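Local coordinates for flavin prenyltransferase UbiX (Methanocaldococcus jannaschii, PDB 6M8V), which probably makes the prenylated FMN cofactor of UbiD-type decarboxylases by transferring a dimethylallyl group from dimethylallyl phosphate to reduced FMN, at residues I33-S36 and A37-I40; M86-L89 and S90-N94; I101-V104 and C105-L109; P119-M122 and P123-S126. All blocks are in the same frame, centred on the assembly; numbering follows the deposited sequence. Where two conformers were deposited one is given.

How the contacts relate
All four contacts are local and lie round the flavin sites of a parallel-sheet, Rossmann-like fold. Contact 1 opens helix 35-45 and is partly at the surface; contacts 2, 3 and 4 are buried. Contacts 1, 2 and 4 share one FMN: the first two reach its phosphate, while contacts 2 and 4 hold the pyrimidine end of its ring. Contact 3 faces the FMN of a neighbouring subunit. Helices 86-94 and 100-110 follow each other in the chain, and contacts 2 and 3 pack through Ile92 and Cys105. Met86 of contact 2 touches Glu121 and Phe124 of contact 4. Contacts 1 to 3 rest on helical backbone bonds, whereas contact 4 is an irregular loop.

Contact 1. Residues I33-S36 and A37-I40. With FMN (flavin mononucleotide), chain B.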
# COMPACT_ATOMS: atom_id res chain seq x y z
N ILE A 33 -28.20 21.88 -11.57
CA ILE A 33 -28.44 22.21 -10.16
C ILE A 33 -29.12 21.02 -9.51
O ILE A 33 -30.20 20.60 -9.96
CB ILE A 33 -29.29 23.49 -10.00
CG1 ILE A 33 -28.66 24.65 -10.78
CG2 ILE A 33 -29.43 23.85 -8.53
CD1 ILE A 33 -29.52 25.91 -10.81
N SER A 34 -28.50 20.46 -8.48
CA SER A 34 -29.10 19.33 -7.78
C SER A 34 -30.29 19.79 -6.95
O SER A 34 -30.42 20.97 -6.61
CB SER A 34 -28.08 18.64 -6.88
OG SER A 34 -27.77 19.45 -5.76
N ASN A 35 -31.16 18.83 -6.62
CA ASN A 35 -32.35 19.15 -5.83
C ASN A 35 -31.98 19.79 -4.50
O ASN A 35 -32.62 20.74 -4.06
CB ASN A 35 -33.19 17.90 -5.61
CG ASN A 35 -34.04 17.55 -6.81
OD1 ASN A 35 -34.39 18.42 -7.62
ND2 ASN A 35 -34.39 16.28 -6.94
N SER A 36 -30.94 19.27 -3.84
CA SER A 36 -30.49 19.85 -2.58
C SER A 36 -30.01 21.28 -2.77
O SER A 36 -30.29 22.15 -1.94
CB SER A 36 -29.38 18.99 -1.97
OG SER A 36 -29.83 17.69 -1.67
N ALA A 37 -29.28 21.54 -3.85
CA ALA A 37 -28.80 22.90 -4.11
C ALA A 37 -29.95 23.86 -4.38
O ALA A 37 -29.85 25.04 -4.03
CB ALA A 37 -27.82 22.90 -5.29
N LYS A 38 -31.03 23.38 -4.99
CA LYS A 38 -32.20 24.24 -5.20
C LYS A 38 -32.72 24.78 -3.87
O LYS A 38 -33.03 25.97 -3.76
CB LYS A 38 -33.30 23.48 -5.93
CG LYS A 38 -33.00 23.18 -7.39
CD LYS A 38 -34.08 22.28 -7.97
CE LYS A 38 -33.89 22.05 -9.46
NZ LYS A 38 -34.90 21.08 -9.98
N LYS A 39 -32.79 23.92 -2.85
CA LYS A 39 -33.21 24.38 -1.53
C LYS A 39 -32.19 25.31 -0.90
O LYS A 39 -32.57 26.24 -0.18
CB LYS A 39 -33.47 23.18 -0.62
CG LYS A 39 -34.56 22.24 -1.11
CD LYS A 39 -34.40 20.85 -0.53
CE LYS A 39 -35.45 19.89 -1.07
NZ LYS A 39 -35.11 18.48 -0.72
N ILE A 40 -30.90 25.09 -1.15
CA ILE A 40 -29.88 25.93 -0.52
C ILE A 40 -29.84 27.31 -1.18
O ILE A 40 -29.66 28.33 -0.50
CB ILE A 40 -28.51 25.22 -0.56
CG1 ILE A 40 -28.56 24.00 0.36
CG2 ILE A 40 -27.40 26.17 -0.14
CD1 ILE A 40 -27.20 23.44 0.72
N1 FMN B . -22.96 19.11 2.95
C2 FMN B . -21.62 19.39 2.81
O2 FMN B . -20.88 18.47 2.51
N3 FMN B . -21.11 20.67 3.02
C4 FMN B . -21.99 21.68 3.36
O4 FMN B . -21.62 22.84 3.55
C4A FMN B . -23.34 21.40 3.49
N5 FMN B . -24.19 22.43 3.83
C5A FMN B . -25.53 22.17 3.97
C6 FMN B . -26.36 23.22 4.31
C7 FMN B . -27.72 23.00 4.45
C7M FMN B . -28.61 24.14 4.81
C8 FMN B . -28.24 21.73 4.26
C8M FMN B . -29.71 21.51 4.42
C9 FMN B . -27.41 20.67 3.91
C9A FMN B . -26.04 20.89 3.77
N10 FMN B . -25.19 19.86 3.42
C10 FMN B . -23.84 20.12 3.29
C1' FMN B . -25.73 18.46 3.22
C2' FMN B . -25.84 18.08 1.74
O2' FMN B . -26.75 18.94 1.10
C3' FMN B . -26.31 16.65 1.56
O3' FMN B . -25.25 15.75 1.82
C4' FMN B . -26.89 16.43 0.17
O4' FMN B . -27.28 15.08 0.03
C5' FMN B . -25.93 16.79 -0.96
O5' FMN B . -26.48 16.34 -2.18
P FMN B . -26.02 16.94 -3.61
O1P FMN B . -26.41 18.39 -3.67
O2P FMN B . -24.51 16.85 -3.70
O3P FMN B . -26.65 16.16 -4.73
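Ser34 and Ala37 meet at the first turn of helix 35-45. Ser34 is the N-cap: its OG accepts the backbone N-H of Ala37 at 3.2 Å. The same OG donates to O1P of the FMN phosphate, 2.7 Å away. The hydroxyl stands between its own backbone N and carbonyl carbon (chi1 71°), a rotation that lets it face helix and phosphate together. Ser36 adds a contact from its CB, 3.5 Å from O1P of FMN. One turn on, Ile40 places CD1 over a face of the flavin benzenoid ring, 3.7 Å from C6 of FMN.

A second layer sets this first turn. Lys38 N donates to Ser34 O at 3.0 Å, and Ile40 N to Ser36 O at 3.1 Å. Behind the cap, CG2 of Ile33 rests on CB of Ala37 at 3.7 Å and crosses the start of the Lys38 chain. That chain runs out extended beside Asn35, and its NZ forms a salt bridge with Glu61. The N-terminal end of the helix would probably favour the negative phosphate nearby. Ile40, by contrast, gives an apolar surface next to C6, one of the two flavin atoms thought to be prenylated.

Contact 2. Residues M86-L89 and S90-N94; sequences MKTL and SAIAN. With FMN (flavin mononucleotide), chain B.
Thr88 and Ile92 stand one turn apart on helix 86-94, and their side chains cross at a slant. CG2 of Thr88 meets CD1 of Ile92 at 3.7 Å. The Thr88 methyl lies anti to the backbone N and faces Ile92, while OG1 (chi1 -67°) turns to the FMN phosphate and donates to O2P. That bond is modelled very short, so its exact length is doubtful.

Lys87 leaves the helix on the cofactor side. Its chain bends at chi2 (-115°), passes CD within 3.3 Å of O5' of FMN, and brings NZ to O3P of FMN at 3.1 Å. An alanine here would remove the amino group and is likely to leave O3P without this charged donor. Met86 works through its backbone: its N donates to O2 of FMN at 2.7 Å, and its CG lies against the same oxygen.

Behind these groups the helix is regular, with Ile92 N bonded to Thr88 O at 2.9 Å. Ser90 OG donates across the interface to Asn94 O of a neighbouring subunit. The helix start thus serves both ends of the cofactor. The lysine charge would probably offset part of the phosphate charge, and the Met86 N-H would probably draw electron density toward flavin O2.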
# COMPACT_ATOMS: atom_id res chain seq x y z
N MET A 86 -20.05 17.08 0.29
CA MET A 86 -19.24 15.91 0.62
C MET A 86 -19.82 14.66 -0.03
O MET A 86 -19.08 13.77 -0.45
CB MET A 86 -19.14 15.74 2.14
CG MET A 86 -18.39 16.86 2.87
SD MET A 86 -16.77 17.30 2.21
CE MET A 86 -17.16 18.61 1.05
N LYS A 87 -21.15 14.61 -0.14
CA LYS A 87 -21.82 13.53 -0.84
C LYS A 87 -21.37 13.44 -2.29
O LYS A 87 -21.06 12.36 -2.80
CB LYS A 87 -23.33 13.74 -0.74
CG LYS A 87 -24.17 12.75 -1.51
CD LYS A 87 -24.92 13.43 -2.63
CE LYS A 87 -26.01 12.52 -3.16
NZ LYS A 87 -26.54 13.03 -4.45
N THR A 88 -21.33 14.58 -2.99
CA THR A 88 -20.94 14.56 -4.39
C THR A 88 -19.44 14.34 -4.55
O THR A 88 -19.01 13.68 -5.50
CB THR A 88 -21.40 15.85 -5.07
OG1 THR A 88 -22.83 15.87 -5.12
CG2 THR A 88 -20.87 15.94 -6.49
N LEU A 89 -18.64 14.87 -3.62
CA LEU A 89 -17.21 14.57 -3.61
C LEU A 89 -16.99 13.06 -3.51
O LEU A 89 -16.15 12.50 -4.23
CB LEU A 89 -16.52 15.29 -2.44
CG LEU A 89 -15.10 14.83 -2.10
CD1 LEU A 89 -14.13 15.17 -3.23
CD2 LEU A 89 -14.60 15.38 -0.77
N SER A 90 -17.73 12.40 -2.63
CA SER A 90 -17.64 10.95 -2.50
C SER A 90 -18.02 10.25 -3.80
O SER A 90 -17.31 9.36 -4.27
CB SER A 90 -18.52 10.48 -1.35
OG SER A 90 -18.77 9.09 -1.43
N ALA A 91 -19.16 10.66 -4.39
CA ALA A 91 -19.65 10.01 -5.60
C ALA A 91 -18.66 10.16 -6.75
O ALA A 91 -18.42 9.20 -7.50
CB ALA A 91 -21.01 10.59 -6.00
N ILE A 92 -18.09 11.35 -6.93
CA ILE A 92 -17.10 11.55 -7.98
C ILE A 92 -15.87 10.67 -7.74
O ILE A 92 -15.38 10.00 -8.65
CB ILE A 92 -16.71 13.04 -8.09
CG1 ILE A 92 -17.93 13.90 -8.43
CG2 ILE A 92 -15.64 13.23 -9.14
CD1 ILE A 92 -17.66 15.39 -8.28
N ALA A 93 -15.37 10.66 -6.50
CA ALA A 93 -14.16 9.89 -6.21
C ALA A 93 -14.37 8.39 -6.41
O ALA A 93 -13.42 7.68 -6.77
CB ALA A 93 -13.68 10.18 -4.79
N ASN A 94 -15.58 7.89 -6.18
CA ASN A 94 -15.86 6.47 -6.30
C ASN A 94 -16.56 6.09 -7.60
O ASN A 94 -16.81 4.91 -7.83
CB ASN A 94 -16.68 5.98 -5.10
CG ASN A 94 -15.85 5.92 -3.81
OD1 ASN A 94 -15.02 5.04 -3.65
ND2 ASN A 94 -16.09 6.85 -2.89
N1 FMN B . -22.96 19.11 2.95
C2 FMN B . -21.62 19.39 2.81
O2 FMN B . -20.88 18.47 2.51
N3 FMN B . -21.11 20.67 3.02
C4 FMN B . -21.99 21.68 3.36
O4 FMN B . -21.62 22.84 3.55
C4A FMN B . -23.34 21.40 3.49
N5 FMN B . -24.19 22.43 3.83
C5A FMN B . -25.53 22.17 3.97
C6 FMN B . -26.36 23.22 4.31
C7 FMN B . -27.72 23.00 4.45
C7M FMN B . -28.61 24.14 4.81
C8 FMN B . -28.24 21.73 4.26
C8M FMN B . -29.71 21.51 4.42
C9 FMN B . -27.41 20.67 3.91
C9A FMN B . -26.04 20.89 3.77
N10 FMN B . -25.19 19.86 3.42
C10 FMN B . -23.84 20.12 3.29
C1' FMN B . -25.73 18.46 3.22
C2' FMN B . -25.84 18.08 1.74
O2' FMN B . -26.75 18.94 1.10
C3' FMN B . -26.31 16.65 1.56
O3' FMN B . -25.25 15.75 1.82
C4' FMN B . -26.89 16.43 0.17
O4' FMN B . -27.28 15.08 0.03
C5' FMN B . -25.93 16.79 -0.96
O5' FMN B . -26.48 16.34 -2.18
P FMN B . -26.02 16.94 -3.61
O1P FMN B . -26.41 18.39 -3.67
O2P FMN B . -24.51 16.85 -3.70
O3P FMN B . -26.65 16.16 -4.73

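Contact 3. Residues I101-V104 and C105-L109. With FMN (flavin mononucleotide), chain C; PO4 (phosphate ion), chain D.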
# COMPACT_ATOMS: atom_id res chain seq x y z
N ILE A 101 -24.70 15.24 -12.77
CA ILE A 101 -23.50 15.94 -12.33
C ILE A 101 -22.32 14.98 -12.24
O ILE A 101 -21.26 15.21 -12.84
CB ILE A 101 -23.76 16.66 -11.00
CG1 ILE A 101 -24.62 17.90 -11.23
CG2 ILE A 101 -22.43 17.03 -10.33
CD1 ILE A 101 -24.99 18.66 -9.96
N VAL A 102 -22.48 13.89 -11.49
CA VAL A 102 -21.38 12.93 -11.34
C VAL A 102 -21.06 12.26 -12.66
O VAL A 102 -19.90 11.95 -12.95
CB VAL A 102 -21.73 11.91 -10.24
CG1 VAL A 102 -20.54 10.97 -9.95
CG2 VAL A 102 -22.15 12.62 -8.98
N ARG A 103 -22.08 12.05 -13.51
CA ARG A 103 -21.82 11.43 -14.80
C ARG A 103 -20.92 12.31 -15.67
O ARG A 103 -20.00 11.80 -16.31
CB ARG A 103 -23.15 11.13 -15.51
CG ARG A 103 -23.02 10.69 -16.97
CD ARG A 103 -22.24 9.38 -17.14
NE ARG A 103 -22.23 8.95 -18.54
CZ ARG A 103 -21.49 7.96 -19.03
NH1 ARG A 103 -20.68 7.27 -18.24
NH2 ARG A 103 -21.56 7.66 -20.33
N VAL A 104 -21.15 13.63 -15.68
CA VAL A 104 -20.29 14.49 -16.50
C VAL A 104 -18.91 14.66 -15.87
O VAL A 104 -17.93 14.89 -16.58
CB VAL A 104 -20.95 15.86 -16.79
CG1 VAL A 104 -22.31 15.68 -17.48
CG2 VAL A 104 -21.08 16.70 -15.53
N CYS A 105 -18.80 14.55 -14.54
CA CYS A 105 -17.47 14.50 -13.93
C CYS A 105 -16.74 13.22 -14.34
O CYS A 105 -15.56 13.26 -14.68
CB CYS A 105 -17.56 14.59 -12.41
SG CYS A 105 -18.14 16.18 -11.81
N ASP A 106 -17.44 12.08 -14.30
CA ASP A 106 -16.81 10.82 -14.71
C ASP A 106 -16.42 10.86 -16.18
O ASP A 106 -15.38 10.32 -16.57
CB ASP A 106 -17.77 9.66 -14.42
CG ASP A 106 -17.06 8.31 -14.37
OD1 ASP A 106 -16.02 8.19 -13.68
OD2 ASP A 106 -17.55 7.36 -15.02
N ILE A 107 -17.24 11.51 -17.01
CA ILE A 107 -16.91 11.69 -18.42
C ILE A 107 -15.67 12.56 -18.56
O ILE A 107 -14.76 12.25 -19.34
CB ILE A 107 -18.11 12.31 -19.16
CG1 ILE A 107 -19.20 11.25 -19.40
CG2 ILE A 107 -17.67 12.96 -20.47
CD1 ILE A 107 -20.53 11.84 -19.87
N ALA A 108 -15.62 13.66 -17.81
CA ALA A 108 -14.45 14.53 -17.86
C ALA A 108 -13.18 13.76 -17.55
O ALA A 108 -12.13 13.98 -18.18
CB ALA A 108 -14.62 15.70 -16.89
N LEU A 109 -13.24 12.82 -16.60
CA LEU A 109 -12.04 12.07 -16.23
C LEU A 109 -11.66 11.07 -17.31
O LEU A 109 -10.48 10.94 -17.64
CB LEU A 109 -12.24 11.38 -14.88
CG LEU A 109 -12.30 12.29 -13.64
CD1 LEU A 109 -12.85 11.56 -12.41
CD2 LEU A 109 -10.93 12.89 -13.32
N1 FMN C . -23.30 4.84 -18.30
C2 FMN C . -22.22 4.00 -18.48
O2 FMN C . -21.49 3.81 -17.52
N3 FMN C . -21.95 3.39 -19.71
C4 FMN C . -22.82 3.64 -20.77
O4 FMN C . -22.66 3.13 -21.88
C4A FMN C . -23.91 4.48 -20.58
N5 FMN C . -24.74 4.71 -21.65
C5A FMN C . -25.82 5.53 -21.49
C6 FMN C . -26.65 5.74 -22.58
C7 FMN C . -27.74 6.57 -22.45
C7M FMN C . -28.63 6.78 -23.63
C8 FMN C . -28.02 7.19 -21.24
C8M FMN C . -29.21 8.08 -21.13
C9 FMN C . -27.19 6.98 -20.14
C9A FMN C . -26.08 6.15 -20.27
N10 FMN C . -25.25 5.92 -19.19
C10 FMN C . -24.15 5.09 -19.35
C1' FMN C . -25.51 6.59 -17.86
C2' FMN C . -26.12 5.64 -16.84
O2' FMN C . -27.37 5.19 -17.29
C3' FMN C . -26.31 6.32 -15.49
O3' FMN C . -25.07 6.41 -14.82
C4' FMN C . -27.34 5.58 -14.64
O4' FMN C . -27.46 6.22 -13.39
C5' FMN C . -27.02 4.10 -14.43
O5' FMN C . -27.91 3.59 -13.45
P FMN C . -28.21 2.00 -13.32
O1P FMN C . -28.90 1.53 -14.56
O2P FMN C . -26.89 1.28 -13.19
O3P FMN C . -29.06 1.75 -12.10
P PO4 D . -20.32 7.15 -23.96
O1 PO4 D . -21.72 7.73 -23.96
O2 PO4 D . -19.93 6.72 -25.36
O3 PO4 D . -19.34 8.18 -23.48
O4 PO4 D . -20.30 5.95 -23.04
O HOH W 1 -20.21 7.44 -15.48
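Arg103 and Ile107 cross one turn apart on helix 100-110. From CB, the Arg103 chain sets CG anti to the backbone N (chi1 171°), then bends at chi2 (62°) and passes along Ile107. CG and CD of Arg103 lie near CD1 of Ile107, and NE comes within 3.6 Å of that methyl. NE also donates to Ala70 O.

Ile107 lies over one face of the guanidinium. Over the other is the FMN held by a neighbouring subunit, with CZ of Arg103 3.7 Å from flavin N1. At the edge, NH2 makes a weak 3.4 Å bond to O4 of a phosphate ion. NH1 donates to a water at 2.8 Å, and this water donates to OD2 of Asp106 at 2.7 Å. NH1 also forms a salt bridge with Glu121 of the neighbouring subunit. A leucine in place of Arg103 would probably cost that carboxylate one of its charged partners and the water this donor.

Asp106 OD2 is also hydrogen-bonded to His128 NE2 of the same neighbour. Tyr150 of a further subunit, predicted to bind dimethylallyl phosphate, hydrogen-bonds the phosphate ion. This fits an active site built at subunit interfaces, as in other UbiX flavin prenyltransferases.

Contact 4. Residues P119-M122 and P123-S126. With FMN (flavin mononucleotide), chain B; PO4 (phosphate ion), chain E.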
# COMPACT_ATOMS: atom_id res chain seq x y z
N PRO A 119 -14.88 21.57 -2.86
CA PRO A 119 -15.56 20.99 -1.70
C PRO A 119 -15.64 21.99 -0.55
O PRO A 119 -14.64 22.59 -0.16
CB PRO A 119 -14.68 19.78 -1.34
CG PRO A 119 -13.34 20.14 -1.88
CD PRO A 119 -13.58 20.94 -3.12
N ARG A 120 -16.85 22.16 -0.01
CA ARG A 120 -17.13 23.12 1.05
C ARG A 120 -17.52 22.36 2.31
O ARG A 120 -18.64 21.83 2.40
CB ARG A 120 -18.24 24.09 0.63
CG ARG A 120 -18.04 25.57 1.04
CD ARG A 120 -17.98 25.79 2.56
NE ARG A 120 -18.96 24.99 3.30
CZ ARG A 120 -19.00 24.88 4.62
NH1 ARG A 120 -18.12 25.52 5.38
NH2 ARG A 120 -19.93 24.11 5.18
N GLU A 121 -16.61 22.32 3.28
CA GLU A 121 -16.84 21.63 4.54
C GLU A 121 -15.80 22.11 5.53
O GLU A 121 -14.70 22.51 5.14
CB GLU A 121 -16.77 20.10 4.38
CG GLU A 121 -17.18 19.32 5.62
CD GLU A 121 -18.50 19.81 6.20
OE1 GLU A 121 -18.47 20.75 7.04
OE2 GLU A 121 -19.56 19.26 5.82
N MET A 122 -16.15 22.06 6.81
CA MET A 122 -15.21 22.49 7.82
C MET A 122 -15.63 21.94 9.18
O MET A 122 -16.76 22.16 9.61
CB MET A 122 -15.12 24.01 7.85
CG MET A 122 -14.02 24.57 8.71
SD MET A 122 -14.10 26.37 8.77
CE MET A 122 -12.84 26.69 9.98
N PRO A 123 -14.77 21.16 9.85
CA PRO A 123 -13.50 20.63 9.34
C PRO A 123 -13.70 19.53 8.29
O PRO A 123 -14.84 19.10 8.07
CB PRO A 123 -12.82 20.04 10.58
CG PRO A 123 -13.67 20.43 11.75
CD PRO A 123 -15.03 20.72 11.23
N PHE A 124 -12.61 19.10 7.65
CA PHE A 124 -12.61 17.88 6.85
C PHE A 124 -12.24 16.69 7.74
O PHE A 124 -11.43 16.81 8.66
CB PHE A 124 -11.58 17.97 5.72
CG PHE A 124 -11.96 18.92 4.61
CD1 PHE A 124 -13.19 18.82 3.97
CD2 PHE A 124 -11.08 19.89 4.18
CE1 PHE A 124 -13.53 19.67 2.94
CE2 PHE A 124 -11.41 20.75 3.15
CZ PHE A 124 -12.64 20.64 2.53
N ASN A 125 -12.84 15.54 7.45
CA ASN A 125 -12.39 14.29 8.04
C ASN A 125 -11.52 13.54 7.03
O ASN A 125 -11.29 14.00 5.91
CB ASN A 125 -13.57 13.44 8.54
CG ASN A 125 -14.50 12.98 7.42
OD1 ASN A 125 -14.08 12.69 6.30
ND2 ASN A 125 -15.79 12.90 7.75
N SER A 126 -11.02 12.37 7.43
CA SER A 126 -10.11 11.61 6.58
C SER A 126 -10.78 11.06 5.34
O SER A 126 -10.10 10.80 4.34
CB SER A 126 -9.50 10.45 7.37
OG SER A 126 -8.48 10.94 8.23
N1 FMN B . -22.96 19.11 2.95
C2 FMN B . -21.62 19.39 2.81
O2 FMN B . -20.88 18.47 2.51
N3 FMN B . -21.11 20.67 3.02
C4 FMN B . -21.99 21.68 3.36
O4 FMN B . -21.62 22.84 3.55
C4A FMN B . -23.34 21.40 3.49
N5 FMN B . -24.19 22.43 3.83
C5A FMN B . -25.53 22.17 3.97
C6 FMN B . -26.36 23.22 4.31
C7 FMN B . -27.72 23.00 4.45
C7M FMN B . -28.61 24.14 4.81
C8 FMN B . -28.24 21.73 4.26
C8M FMN B . -29.71 21.51 4.42
C9 FMN B . -27.41 20.67 3.91
C9A FMN B . -26.04 20.89 3.77
N10 FMN B . -25.19 19.86 3.42
C10 FMN B . -23.84 20.12 3.29
C1' FMN B . -25.73 18.46 3.22
C2' FMN B . -25.84 18.08 1.74
O2' FMN B . -26.75 18.94 1.10
C3' FMN B . -26.31 16.65 1.56
O3' FMN B . -25.25 15.75 1.82
C4' FMN B . -26.89 16.43 0.17
O4' FMN B . -27.28 15.08 0.03
C5' FMN B . -25.93 16.79 -0.96
O5' FMN B . -26.48 16.34 -2.18
P FMN B . -26.02 16.94 -3.61
O1P FMN B . -26.41 18.39 -3.67
O2P FMN B . -24.51 16.85 -3.70
O3P FMN B . -26.65 16.16 -4.73
P PO4 E . -21.39 22.50 8.62
O1 PO4 E . -22.90 22.56 8.51
O2 PO4 E . -20.85 23.83 9.11
O3 PO4 E . -20.99 21.43 9.61
O4 PO4 E . -20.82 22.19 7.26
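Glu121 and Phe124 meet across a turn with a cis peptide bond before Pro123. The turn belongs to the loop from strand 114-119 to helix 126-137, at the C-terminal end of the strands of the parallel sheet in this Rossmann-like flavoprotein fold.

Packing joins CB of Glu121 to CE1 of Phe124 at 3.6 Å. The backbone O of Glu121 lies over one face of the Phe124 ring, offset toward its rim. Met86 also packs against this ring. CG of Glu121 lies 3.4 Å from Pro123 O.

Within the loop, one polar bond folds the acid back. Glu121 CG is anti to the backbone N (chi1 -173°) and the chain then bends at chi2. This brings OE1 to Met122 N at 2.7 Å, where the N-H meets it on the anti side. Lys110 of a neighbouring subunit forms a salt bridge with the same oxygen. Asn125 is the N-cap of the following helix, and its OD1 accepts from His128 N.

Hydrogen bonds hold the ligands: flavin N3 donates to Arg120 O at 2.8 Å. The Arg120 guanidinium presents its edge to flavin O4 and to a bound phosphate ion. NH2 makes a weak 3.0 Å bond to O4 of that phosphate, but its bond to O4 of FMN is 2.7 Å long and almost straight, at 175°.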